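Local atomic coordinates of putative cell adhesion protein (Bacteroides uniformis, PDB entry 4K4K), a protein that probably forms part of the tip of fimbriae, the filamentous cell-surface appendages that mediate adhesion and biofilm formation. Residues T68-E71 with G72-I75; Y76-V79 with D80-R84; T110-K113 with D114-L117; N235-A238 with Q239-A242. One frame throughout, in Å; residues are numbered along the deposited sequence. Where two conformers were deposited one is given.

Contact 1: residues T68-E71 with G72-I75; sequences TAAE and GQTI
Q73 folds back on A70 across a type II beta turn whose two middle residues are E71 and G72. The turn is closed by Q73 N, which donates to A70 O at 3.0 Å with an N-H...O angle of 148°. The same oxygen is bordered by Q73 CB at 3.2 Å, and Q73 CG lies 3.7 Å from A70 CB, so the root of the glutamine runs alongside the alanine. Placing CG beside the backbone N (chi1 -61°) and bending again at chi2 turns the amide away from the alanine. In one of the two conformers of Q73, OE1 accepts from K55 N and NE2 donates to water 1 at 2.9 Å; this water donates to E71 O at 2.7 Å, linking the Q73 amide to the E71 carbonyl. G72 takes a positive phi of 77°, as the third residue of a type II turn does, and a side chain there would run up against E71 O. E71 touches G72 N with CB and CG, after which its extended chain carries the carboxylate away from the turn. One step further out, the methyl of A69 faces T74, with CB 3.4 Å from T74 OG1. The turn leaves strand 68-69, which pairs antiparallel with strand 47-57: A70 bonds to K55 and T68 to T57 through their backbones, and A69 packs on Y56. Beyond it I75 continues the loop that leads to strand 84-90, its N bonded to Y56 OH and its side chain set against I40 and M42 of strand 37-44.

Contact 2: residues Y76-V79 with D80-R84; sequences YFPV and DASQR
P78 lays its CG over the guanidinium of R84, 3.5 Å from CZ and above the centre of the group. In R84, CG stands beside the backbone N (chi1 -67°) and the chain then bends at chi2 (-66°), which curls it back under the proline ring. Its rotation is fixed from several sides: NH1 donates to Q83 O at 2.8 Å, the acceptor lying in the guanidinium plane, and weakly to S82 OG, while NE forms a salt bridge with D49. With an alanine in place of R84, the ring of P78 would probably lose the flat group beneath its CG, and D49 its charge partner. D80 holds CG between its backbone N and carbonyl carbon (chi1 66°), which swings OD1 forward to S82. There OD1 accepts twice, from S82 N at 2.9 Å, making an Asx turn, and from S82 OG at 2.6 Å on the syn side of the carboxylate. The same oxygen rests 3.3 Å from P78 CB, with S82 OG also bordering the ring. The backbone makes a type I turn from P78 to A81, closed by A81 N to P78 O at 3.1 Å, and water 2 donates to both P78 O and S82 O. This bend lies in the loop after strand 68-69; R84 opens strand 84-90, bonded through its backbone to K126 and packed on M42 and N44 of strand 37-44, while F77 meets F86.

Contact 3: residues T110-K113 with D114-L117; sequences TPQK and DIDL
D114 N reaches back to P111 O at 3.2 Å, and I115 N to Q112 O at 3.1 Å, two successive bonds between residues three apart that give two overlapping turns. The winding starts just after a cis peptide before P111 and ends at D116, the centre of an inverse gamma turn with a weak bond from L117 N to I115 O. The D114 carboxylate is shared between two neighbours. Its OD2 sits 3.2 Å from P111 CG, the two side chains crossing at a slant, and its OD1 forms a salt bridge with K113 NZ, also at 3.2 Å, met on the syn side only 15° out of the carboxylate plane. The K113 chain runs beside D114 and turns at its last torsion (chi4 77°) to bring NZ down onto the oxygen. Water 3 completes a ring, accepting from NZ and donating to D114 OD2 at 2.9 Å. I115 CG1 lies 3.4 Å from Q112 O, and D116 CB borders the same oxygen. Q112 OE1 accepts from K143 NZ and D116 OD1 is hydrogen-bonded to H139 ND1, while I206 of strand 202-207 packs against Q112, I115 and D116. The chemistry is thus divided: the ion pair lies between exposed residues and is bridged by a water, so solvent probably weakens it, whereas the polar ends of Q112 and D116 tie these turns to strand 132-150.

Contact 4: residues N235-A238 with Q239-A242; sequences NSAA and QSKA
K241 passes over the 3-10 segment whose last residues are N235 and S236, its side chain crossing that of N235 at about a right angle. CB stands loosely beside the amide end of N235. CG is set beside the backbone N (chi1 -60°) and comes loosely within 4.4 Å of A238 O. A second bend at chi2 (-72°) turns the chain back toward the turn, and from there it is extended. CD lies 3.4 Å from N235 O, with the flat end of N235 crossing it; CE sits over two carbonyl oxygens, 3.3 Å from N235 O and 3.5 Å from A237 O. K241 NZ then donates to N235 O at 2.7 Å, nearly in line with the C=O bond (165°). The carbonyls at the end of such a turn carry partial negative charge, which is likely to draw the ammonium in. The residues belong to the connection between strands 228-233 and 247-256 of the fimbrillin-like fold, a beta structure of the transthyretin clan. Replacing N235 by glycine would keep the carbonyl that holds NZ, but would probably bare the flank of K241 CD and let the turn flex. Next to this, A237 CB packs 3.4 Å from S240 OG, which is hydrogen-bonded to Y251 OH, while S240 O accepts from T213 OG1. A237 also leans on S264 of strand 259-268, and Q239 on V266.

In the fold
The four contacts lie in series along an elongated single chain, mostly in connections between strands. Contacts 1 and 2 are consecutive in sequence, I75 running straight into Y76; their centres are about 17 Å apart, and together they shape the connection from strand 68-69 to strand 84-90. Both also reach M42 of strand 37-44, through I75 and R84. Contact 3 is the most central, about 7 Å from the centre of the chain and about 24 Å, centre to centre, from both contact 1 and contact 4. Contact 4 lies on the opposite side of that centre from contacts 1 and 2, with its centre about 44 Å and 49 Å from theirs.

Contact 1: residues T68-E71 with G72-I75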
ATOM      1  N   THR A  68      12.573  14.751   6.265  1.00 22.51           N
ATOM      2  CA  THR A  68      12.770  16.132   6.690  0.50 21.76           C
ATOM      3  C   THR A  68      11.418  16.833   6.791  1.00 22.48           C
ATOM      4  O   THR A  68      10.578  16.686   5.907  1.00 21.97           O
ATOM      5  CB  THR A  68      13.732  16.856   5.731  0.50 27.00           C
ATOM      6  OG1 THR A  68      14.882  16.031   5.532  0.50 30.26           O
ATOM      7  CG2 THR A  68      14.154  18.230   6.243  0.50 21.37           C
ATOM      8  N   ALA A  69      11.246  17.597   7.851  1.00 20.16           N
ATOM      9  CA  ALA A  69      10.016  18.320   8.076  1.00 19.25           C
ATOM     10  C   ALA A  69       9.816  19.364   6.998  1.00 25.50           C
ATOM     11  O   ALA A  69      10.766  20.045   6.605  1.00 24.87           O
ATOM     12  CB  ALA A  69      10.057  18.987   9.443  1.00 19.81           C
ATOM     13  N   ALA A  70       8.578  19.490   6.507  1.00 24.22           N
ATOM     14  CA  ALA A  70       8.219  20.595   5.617  1.00 24.15           C
ATOM     15  C   ALA A  70       8.330  21.887   6.446  1.00 24.11           C
ATOM     16  O   ALA A  70       8.270  21.824   7.679  1.00 21.91           O
ATOM     17  CB  ALA A  70       6.811  20.404   5.093  1.00 24.88           C
ATOM     18  N   GLU A  71       8.523  23.043   5.808  1.00 22.85           N
ATOM     19  CA  GLU A  71       8.698  24.266   6.587  1.00 23.46           C
ATOM     20  C   GLU A  71       7.508  24.556   7.495  1.00 24.76           C
ATOM     21  O   GLU A  71       6.369  24.427   7.058  1.00 26.43           O
ATOM     22  CB  GLU A  71       8.967  25.454   5.675  1.00 26.45           C
ATOM     23  CG  GLU A  71       9.710  26.519   6.454  1.00 37.01           C
ATOM     24  CD  GLU A  71      10.082  27.760   5.681  1.00 50.76           C
ATOM     25  OE1 GLU A  71       9.864  27.806   4.448  1.00 36.36           O
ATOM     26  OE2 GLU A  71      10.582  28.701   6.332  1.00 37.55           O
ATOM     27  N   GLY A  72       7.805  24.871   8.760  1.00 21.38           N
ATOM     28  CA  GLY A  72       6.825  25.135   9.803  1.00 19.62           C
ATOM     29  C   GLY A  72       6.155  23.899  10.389  1.00 22.33           C
ATOM     30  O   GLY A  72       5.233  24.031  11.206  1.00 23.93           O
ATOM     31  N   GLN A  73       6.599  22.675   9.984  1.00 18.05           N
ATOM     32  CA  GLN A  73       6.019  21.385  10.401  0.50 16.78           C
ATOM     33  C   GLN A  73       6.909  20.627  11.400  1.00 19.42           C
ATOM     34  O   GLN A  73       6.524  19.558  11.862  1.00 19.17           O
ATOM     35  CB  GLN A  73       5.785  20.492   9.160  0.50 17.83           C
ATOM     36  CG  GLN A  73       4.801  21.066   8.118  0.50 24.99           C
ATOM     37  CD  GLN A  73       3.373  21.074   8.612  0.50 28.20           C
ATOM     38  OE1 GLN A  73       2.768  20.028   8.858  0.50 16.90           O
ATOM     39  NE2 GLN A  73       2.816  22.259   8.804  0.50 21.38           N
ATOM     40  N   THR A  74       8.114  21.151  11.690  1.00 17.28           N
ATOM     41  CA  THR A  74       9.074  20.466  12.564  1.00 16.80           C
ATOM     42  C   THR A  74       8.463  20.120  13.937  1.00 18.92           C
ATOM     43  O   THR A  74       7.873  20.972  14.631  1.00 18.76           O
ATOM     44  CB  THR A  74      10.372  21.294  12.737  1.00 20.43           C
ATOM     45  OG1 THR A  74      10.925  21.586  11.470  1.00 21.35           O
ATOM     46  CG2 THR A  74      11.430  20.547  13.534  1.00 20.20           C
ATOM     47  N   ILE A  75       8.622  18.851  14.316  1.00 16.12           N
ATOM     48  CA  ILE A  75       8.227  18.362  15.627  1.00 15.12           C
ATOM     49  C   ILE A  75       9.422  18.510  16.553  1.00 15.89           C
ATOM     50  O   ILE A  75      10.520  18.022  16.221  1.00 15.44           O
ATOM     51  CB  ILE A  75       7.745  16.897  15.571  1.00 16.56           C
ATOM     52  CG1 ILE A  75       6.404  16.771  14.817  1.00 15.95           C
ATOM     53  CG2 ILE A  75       7.623  16.326  17.021  1.00 17.89           C
ATOM     54  CD1 ILE A  75       6.108  15.291  14.389  1.00 15.57           C
TER
HETATM   55  O   HOH W   1       3.654  24.583   7.366  1.00 40.94           O

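Contact 2: residues Y76-V79 with D80-R84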
ATOM      1  N   TYR A  76       9.209  19.158  17.699  1.00 15.93           N
ATOM      2  CA  TYR A  76      10.254  19.314  18.726  1.00 15.66           C
ATOM      3  C   TYR A  76       9.899  18.533  19.948  1.00 19.15           C
ATOM      4  O   TYR A  76       8.744  18.548  20.379  1.00 18.43           O
ATOM      5  CB  TYR A  76      10.445  20.789  19.128  1.00 17.25           C
ATOM      6  CG  TYR A  76      10.981  21.630  17.999  1.00 19.47           C
ATOM      7  CD1 TYR A  76      12.351  21.698  17.740  1.00 21.20           C
ATOM      8  CD2 TYR A  76      10.119  22.331  17.160  1.00 20.87           C
ATOM      9  CE1 TYR A  76      12.850  22.453  16.673  1.00 22.16           C
ATOM     10  CE2 TYR A  76      10.603  23.077  16.089  1.00 22.12           C
ATOM     11  CZ  TYR A  76      11.970  23.155  15.862  1.00 28.11           C
ATOM     12  OH  TYR A  76      12.418  23.897  14.796  1.00 32.12           O
ATOM     13  N   PHE A  77      10.912  17.889  20.554  1.00 15.62           N
ATOM     14  CA  PHE A  77      10.684  17.145  21.795  1.00 15.77           C
ATOM     15  C   PHE A  77      10.398  18.084  22.960  1.00 18.79           C
ATOM     16  O   PHE A  77      10.928  19.207  22.959  1.00 18.14           O
ATOM     17  CB  PHE A  77      11.895  16.278  22.108  1.00 17.86           C
ATOM     18  CG  PHE A  77      11.865  14.988  21.326  1.00 18.43           C
ATOM     19  CD1 PHE A  77      11.232  13.860  21.841  1.00 19.86           C
ATOM     20  CD2 PHE A  77      12.480  14.895  20.082  1.00 18.83           C
ATOM     21  CE1 PHE A  77      11.221  12.656  21.130  1.00 19.60           C
ATOM     22  CE2 PHE A  77      12.430  13.709  19.348  1.00 21.73           C
ATOM     23  CZ  PHE A  77      11.802  12.593  19.880  1.00 19.65           C
ATOM     24  N   PRO A  78       9.583  17.639  23.953  1.00 18.26           N
ATOM     25  CA  PRO A  78       9.350  18.487  25.155  1.00 19.87           C
ATOM     26  C   PRO A  78      10.679  18.880  25.817  1.00 21.82           C
ATOM     27  O   PRO A  78      11.560  18.032  26.050  1.00 19.44           O
ATOM     28  CB  PRO A  78       8.524  17.584  26.078  1.00 21.42           C
ATOM     29  CG  PRO A  78       7.862  16.590  25.155  1.00 24.68           C
ATOM     30  CD  PRO A  78       8.868  16.348  24.056  1.00 19.97           C
ATOM     31  N   VAL A  79      10.820  20.175  26.126  1.00 19.01           N
ATOM     32  CA  VAL A  79      12.034  20.684  26.750  1.00 21.79           C
ATOM     33  C   VAL A  79      12.266  20.053  28.159  1.00 27.11           C
ATOM     34  O   VAL A  79      13.420  19.911  28.557  1.00 27.01           O
ATOM     35  CB  VAL A  79      12.073  22.236  26.806  1.00 26.82           C
ATOM     36  CG1 VAL A  79      11.004  22.800  27.753  1.00 26.11           C
ATOM     37  CG2 VAL A  79      13.458  22.714  27.205  1.00 28.25           C
ATOM     38  N   ASP A  80      11.193  19.624  28.852  1.00 24.02           N
ATOM     39  CA  ASP A  80      11.318  18.998  30.179  1.00 25.07           C
ATOM     40  C   ASP A  80      11.927  17.570  30.123  1.00 29.43           C
ATOM     41  O   ASP A  80      12.054  16.927  31.177  1.00 30.01           O
ATOM     42  CB  ASP A  80       9.962  18.998  30.911  1.00 26.63           C
ATOM     43  CG  ASP A  80       8.852  18.144  30.325  1.00 30.67           C
ATOM     44  OD1 ASP A  80       9.101  17.444  29.324  1.00 28.09           O
ATOM     45  OD2 ASP A  80       7.730  18.164  30.885  1.00 35.60           O
ATOM     46  N   ALA A  81      12.293  17.071  28.909  1.00 23.64           N
ATOM     47  CA  ALA A  81      12.882  15.753  28.681  1.00 23.80           C
ATOM     48  C   ALA A  81      11.891  14.615  29.024  1.00 24.32           C
ATOM     49  O   ALA A  81      12.306  13.478  29.191  1.00 26.24           O
ATOM     50  CB  ALA A  81      14.201  15.592  29.451  1.00 25.58           C
ATOM     51  N   SER A  82      10.579  14.909  29.048  1.00 19.25           N
ATOM     52  CA  SER A  82       9.564  13.869  29.231  1.00 19.20           C
ATOM     53  C   SER A  82       9.411  13.098  27.896  1.00 21.76           C
ATOM     54  O   SER A  82       9.772  13.618  26.819  1.00 20.20           O
ATOM     55  CB  SER A  82       8.242  14.437  29.723  1.00 22.35           C
ATOM     56  OG  SER A  82       7.700  15.279  28.723  1.00 23.96           O
ATOM     57  N   GLN A  83       8.880  11.868  27.977  1.00 17.94           N
ATOM     58  CA  GLN A  83       8.794  11.029  26.789  0.50 17.50           C
ATOM     59  C   GLN A  83       7.468  11.194  26.022  1.00 18.81           C
ATOM     60  O   GLN A  83       6.432  11.610  26.567  1.00 17.80           O
ATOM     61  CB  GLN A  83       9.033   9.542  27.138  0.50 19.82           C
ATOM     62  CG  GLN A  83      10.443   9.237  27.705  0.50 22.42           C
ATOM     63  CD  GLN A  83      10.601   9.661  29.152  0.50 30.92           C
ATOM     64  OE1 GLN A  83       9.719   9.423  29.984  0.50 22.23           O
ATOM     65  NE2 GLN A  83      11.715  10.328  29.484  0.50 22.35           N
ATOM     66  N   ARG A  84       7.519  10.839  24.742  1.00 15.22           N
ATOM     67  CA  ARG A  84       6.399  10.889  23.820  1.00 14.90           C
ATOM     68  C   ARG A  84       6.461   9.685  22.912  1.00 19.10           C
ATOM     69  O   ARG A  84       7.540   9.082  22.751  1.00 18.91           O
ATOM     70  CB  ARG A  84       6.407  12.193  22.975  1.00 12.19           C
ATOM     71  CG  ARG A  84       6.166  13.494  23.748  1.00 17.35           C
ATOM     72  CD  ARG A  84       4.754  13.573  24.352  1.00 16.50           C
ATOM     73  NE  ARG A  84       4.540  14.872  25.001  1.00 18.08           N
ATOM     74  CZ  ARG A  84       4.891  15.144  26.249  1.00 22.62           C
ATOM     75  NH1 ARG A  84       5.498  14.224  26.990  1.00 19.00           N
ATOM     76  NH2 ARG A  84       4.712  16.361  26.743  1.00 22.39           N
TER
HETATM   77  O   HOH W   2      11.658  15.185  25.636  1.00 17.91           O

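Contact 3: residues T110-K113 with D114-L117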
ATOM      1  N   THR A 110      -4.043   3.663 -10.981  1.00 30.67           N
ATOM      2  CA  THR A 110      -2.819   4.313 -11.440  1.00 30.25           C
ATOM      3  C   THR A 110      -2.761   5.786 -10.982  1.00 32.39           C
ATOM      4  O   THR A 110      -3.708   6.531 -11.238  1.00 32.81           O
ATOM      5  CB  THR A 110      -2.731   4.171 -12.979  1.00 34.58           C
ATOM      6  OG1 THR A 110      -2.792   2.772 -13.312  1.00 33.71           O
ATOM      7  CG2 THR A 110      -1.450   4.751 -13.550  1.00 37.72           C
ATOM      8  N   PRO A 111      -1.638   6.250 -10.379  1.00 28.16           N
ATOM      9  CA  PRO A 111      -0.434   5.484  -9.991  1.00 27.53           C
ATOM     10  C   PRO A 111      -0.664   4.665  -8.716  1.00 28.42           C
ATOM     11  O   PRO A 111      -1.367   5.122  -7.808  1.00 27.26           O
ATOM     12  CB  PRO A 111       0.616   6.576  -9.763  1.00 29.94           C
ATOM     13  CG  PRO A 111      -0.147   7.801  -9.387  1.00 33.97           C
ATOM     14  CD  PRO A 111      -1.536   7.671  -9.965  1.00 29.57           C
ATOM     15  N   GLN A 112      -0.092   3.462  -8.664  1.00 25.11           N
ATOM     16  CA  GLN A 112      -0.203   2.558  -7.518  1.00 23.88           C
ATOM     17  C   GLN A 112       0.260   3.206  -6.211  1.00 27.26           C
ATOM     18  O   GLN A 112      -0.376   2.983  -5.175  1.00 27.04           O
ATOM     19  CB  GLN A 112       0.619   1.284  -7.752  1.00 25.15           C
ATOM     20  CG  GLN A 112       0.125   0.406  -8.913  1.00 24.95           C
ATOM     21  CD  GLN A 112      -0.916  -0.587  -8.452  1.00 31.54           C
ATOM     22  OE1 GLN A 112      -0.603  -1.692  -8.003  1.00 26.16           O
ATOM     23  NE2 GLN A 112      -2.177  -0.192  -8.491  1.00 25.02           N
ATOM     24  N   LYS A 113       1.358   4.004  -6.243  1.00 23.57           N
ATOM     25  CA  LYS A 113       1.911   4.631  -5.025  1.00 23.64           C
ATOM     26  C   LYS A 113       0.909   5.573  -4.328  1.00 26.87           C
ATOM     27  O   LYS A 113       1.004   5.741  -3.118  1.00 26.41           O
ATOM     28  CB  LYS A 113       3.232   5.378  -5.321  1.00 26.47           C
ATOM     29  CG  LYS A 113       3.104   6.670  -6.131  1.00 40.10           C
ATOM     30  CD  LYS A 113       4.416   7.448  -6.152  1.00 50.47           C
ATOM     31  CE  LYS A 113       4.282   8.813  -6.781  1.00 60.57           C
ATOM     32  NZ  LYS A 113       3.643   9.794  -5.861  1.00 72.15           N
ATOM     33  N   ASP A 114      -0.061   6.157  -5.071  1.00 22.69           N
ATOM     34  CA  ASP A 114      -1.029   7.101  -4.492  1.00 22.47           C
ATOM     35  C   ASP A 114      -2.134   6.403  -3.704  1.00 24.64           C
ATOM     36  O   ASP A 114      -2.842   7.083  -2.956  1.00 24.60           O
ATOM     37  CB  ASP A 114      -1.639   7.985  -5.593  1.00 25.13           C
ATOM     38  CG  ASP A 114      -0.641   9.030  -6.105  1.00 34.96           C
ATOM     39  OD1 ASP A 114       0.488   9.091  -5.567  1.00 33.68           O
ATOM     40  OD2 ASP A 114      -0.997   9.789  -7.029  1.00 38.25           O
ATOM     41  N   ILE A 115      -2.295   5.067  -3.867  1.00 19.39           N
ATOM     42  CA  ILE A 115      -3.308   4.331  -3.097  1.00 18.17           C
ATOM     43  C   ILE A 115      -2.636   3.300  -2.158  1.00 19.74           C
ATOM     44  O   ILE A 115      -3.331   2.564  -1.473  1.00 18.10           O
ATOM     45  CB  ILE A 115      -4.388   3.673  -4.006  1.00 20.56           C
ATOM     46  CG1 ILE A 115      -3.751   2.645  -5.005  1.00 20.44           C
ATOM     47  CG2 ILE A 115      -5.224   4.747  -4.710  1.00 23.36           C
ATOM     48  CD1 ILE A 115      -4.772   1.693  -5.725  1.00 21.33           C
ATOM     49  N   ASP A 116      -1.301   3.240  -2.141  1.00 16.32           N
ATOM     50  CA  ASP A 116      -0.574   2.293  -1.318  1.00 15.29           C
ATOM     51  C   ASP A 116      -0.501   2.805   0.142  1.00 18.45           C
ATOM     52  O   ASP A 116       0.530   3.293   0.589  1.00 16.59           O
ATOM     53  CB  ASP A 116       0.824   2.054  -1.910  1.00 18.15           C
ATOM     54  CG  ASP A 116       1.580   0.938  -1.242  1.00 22.41           C
ATOM     55  OD1 ASP A 116       0.998   0.271  -0.332  1.00 20.78           O
ATOM     56  OD2 ASP A 116       2.773   0.772  -1.555  1.00 26.01           O
ATOM     57  N   LEU A 117      -1.599   2.642   0.883  1.00 14.13           N
ATOM     58  CA  LEU A 117      -1.672   3.096   2.279  1.00 14.65           C
ATOM     59  C   LEU A 117      -0.737   2.251   3.149  1.00 16.35           C
ATOM     60  O   LEU A 117      -0.789   1.008   3.124  1.00 17.20           O
ATOM     61  CB  LEU A 117      -3.128   2.970   2.771  1.00 14.84           C
ATOM     62  CG  LEU A 117      -3.349   3.206   4.282  1.00 18.65           C
ATOM     63  CD1 LEU A 117      -3.037   4.667   4.682  1.00 16.60           C
ATOM     64  CD2 LEU A 117      -4.760   2.722   4.718  1.00 18.95           C
TER
HETATM   65  O   HOH W   3       1.453  11.049  -7.792  1.00 37.18           O

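Contact 4: residues N235-A238 with Q239-A242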
ATOM      1  N   ASN A 235     -10.581 -17.782  -5.791  1.00 32.90           N
ATOM      2  CA  ASN A 235     -10.732 -18.705  -4.661  1.00 35.14           C
ATOM      3  C   ASN A 235     -10.262 -20.153  -4.996  1.00 42.68           C
ATOM      4  O   ASN A 235     -10.021 -20.934  -4.074  1.00 43.86           O
ATOM      5  CB  ASN A 235     -12.185 -18.701  -4.173  1.00 38.92           C
ATOM      6  CG  ASN A 235     -12.367 -19.286  -2.793  1.00 64.26           C
ATOM      7  OD1 ASN A 235     -12.013 -18.679  -1.773  1.00 59.98           O
ATOM      8  ND2 ASN A 235     -12.899 -20.495  -2.740  1.00 53.80           N
ATOM      9  N   SER A 236     -10.048 -20.477  -6.286  1.00 39.75           N
ATOM     10  CA  SER A 236      -9.568 -21.812  -6.651  1.00 41.53           C
ATOM     11  C   SER A 236      -8.050 -21.954  -6.386  1.00 47.01           C
ATOM     12  O   SER A 236      -7.554 -23.081  -6.343  1.00 49.55           O
ATOM     13  CB  SER A 236      -9.916 -22.145  -8.100  1.00 42.59           C
ATOM     14  OG  SER A 236      -9.073 -21.468  -9.017  1.00 50.46           O
ATOM     15  N   ALA A 237      -7.324 -20.827  -6.167  1.00 40.55           N
ATOM     16  CA  ALA A 237      -5.892 -20.877  -5.880  1.00 39.75           C
ATOM     17  C   ALA A 237      -5.661 -21.318  -4.446  1.00 44.42           C
ATOM     18  O   ALA A 237      -6.431 -20.946  -3.550  1.00 44.24           O
ATOM     19  CB  ALA A 237      -5.236 -19.529  -6.125  1.00 38.78           C
ATOM     20  N   ALA A 238      -4.591 -22.101  -4.228  1.00 42.50           N
ATOM     21  CA  ALA A 238      -4.230 -22.616  -2.910  1.00 43.59           C
ATOM     22  C   ALA A 238      -3.829 -21.497  -1.966  1.00 47.48           C
ATOM     23  O   ALA A 238      -4.218 -21.525  -0.799  1.00 48.71           O
ATOM     24  CB  ALA A 238      -3.087 -23.615  -3.029  1.00 45.77           C
ATOM     25  N   GLN A 239      -3.096 -20.486  -2.477  1.00 42.44           N
ATOM     26  CA  GLN A 239      -2.579 -19.406  -1.640  1.00 40.30           C
ATOM     27  C   GLN A 239      -3.538 -18.219  -1.440  1.00 42.85           C
ATOM     28  O   GLN A 239      -3.179 -17.297  -0.692  1.00 41.11           O
ATOM     29  CB  GLN A 239      -1.245 -18.877  -2.211  1.00 40.89           C
ATOM     30  CG  GLN A 239      -0.112 -19.892  -2.343  1.00 46.72           C
ATOM     31  CD  GLN A 239       0.071 -20.785  -1.143  1.00 57.36           C
ATOM     32  OE1 GLN A 239       0.210 -20.335  -0.000  1.00 50.86           O
ATOM     33  NE2 GLN A 239       0.077 -22.077  -1.388  1.00 49.40           N
ATOM     34  N   SER A 240      -4.731 -18.211  -2.079  1.00 39.85           N
ATOM     35  CA  SER A 240      -5.611 -17.044  -1.933  1.00 37.30           C
ATOM     36  C   SER A 240      -7.100 -17.365  -1.696  1.00 39.19           C
ATOM     37  O   SER A 240      -7.956 -16.917  -2.451  1.00 37.50           O
ATOM     38  CB  SER A 240      -5.460 -16.104  -3.130  1.00 37.29           C
ATOM     39  OG  SER A 240      -5.934 -16.657  -4.348  1.00 34.20           O
ATOM     40  N   LYS A 241      -7.420 -18.055  -0.588  1.00 37.09           N
ATOM     41  CA  LYS A 241      -8.823 -18.283  -0.188  1.00 37.43           C
ATOM     42  C   LYS A 241      -9.383 -16.976   0.447  1.00 38.75           C
ATOM     43  O   LYS A 241     -10.594 -16.765   0.562  1.00 39.58           O
ATOM     44  CB  LYS A 241      -8.927 -19.464   0.807  1.00 41.78           C
ATOM     45  CG  LYS A 241      -8.427 -20.809   0.262  1.00 49.98           C
ATOM     46  CD  LYS A 241      -9.369 -21.401  -0.775  1.00 59.59           C
ATOM     47  CE  LYS A 241      -8.775 -22.601  -1.474  1.00 60.75           C
ATOM     48  NZ  LYS A 241      -9.696 -23.128  -2.514  1.00 58.60           N
ATOM     49  N   ALA A 242      -8.465 -16.104   0.822  1.00 32.33           N
ATOM     50  CA  ALA A 242      -8.682 -14.790   1.429  1.00 30.71           C
ATOM     51  C   ALA A 242      -7.589 -13.865   0.970  1.00 31.92           C
ATOM     52  O   ALA A 242      -6.528 -14.335   0.549  1.00 32.11           O
ATOM     53  CB  ALA A 242      -8.650 -14.911   2.957  1.00 32.01           C
TER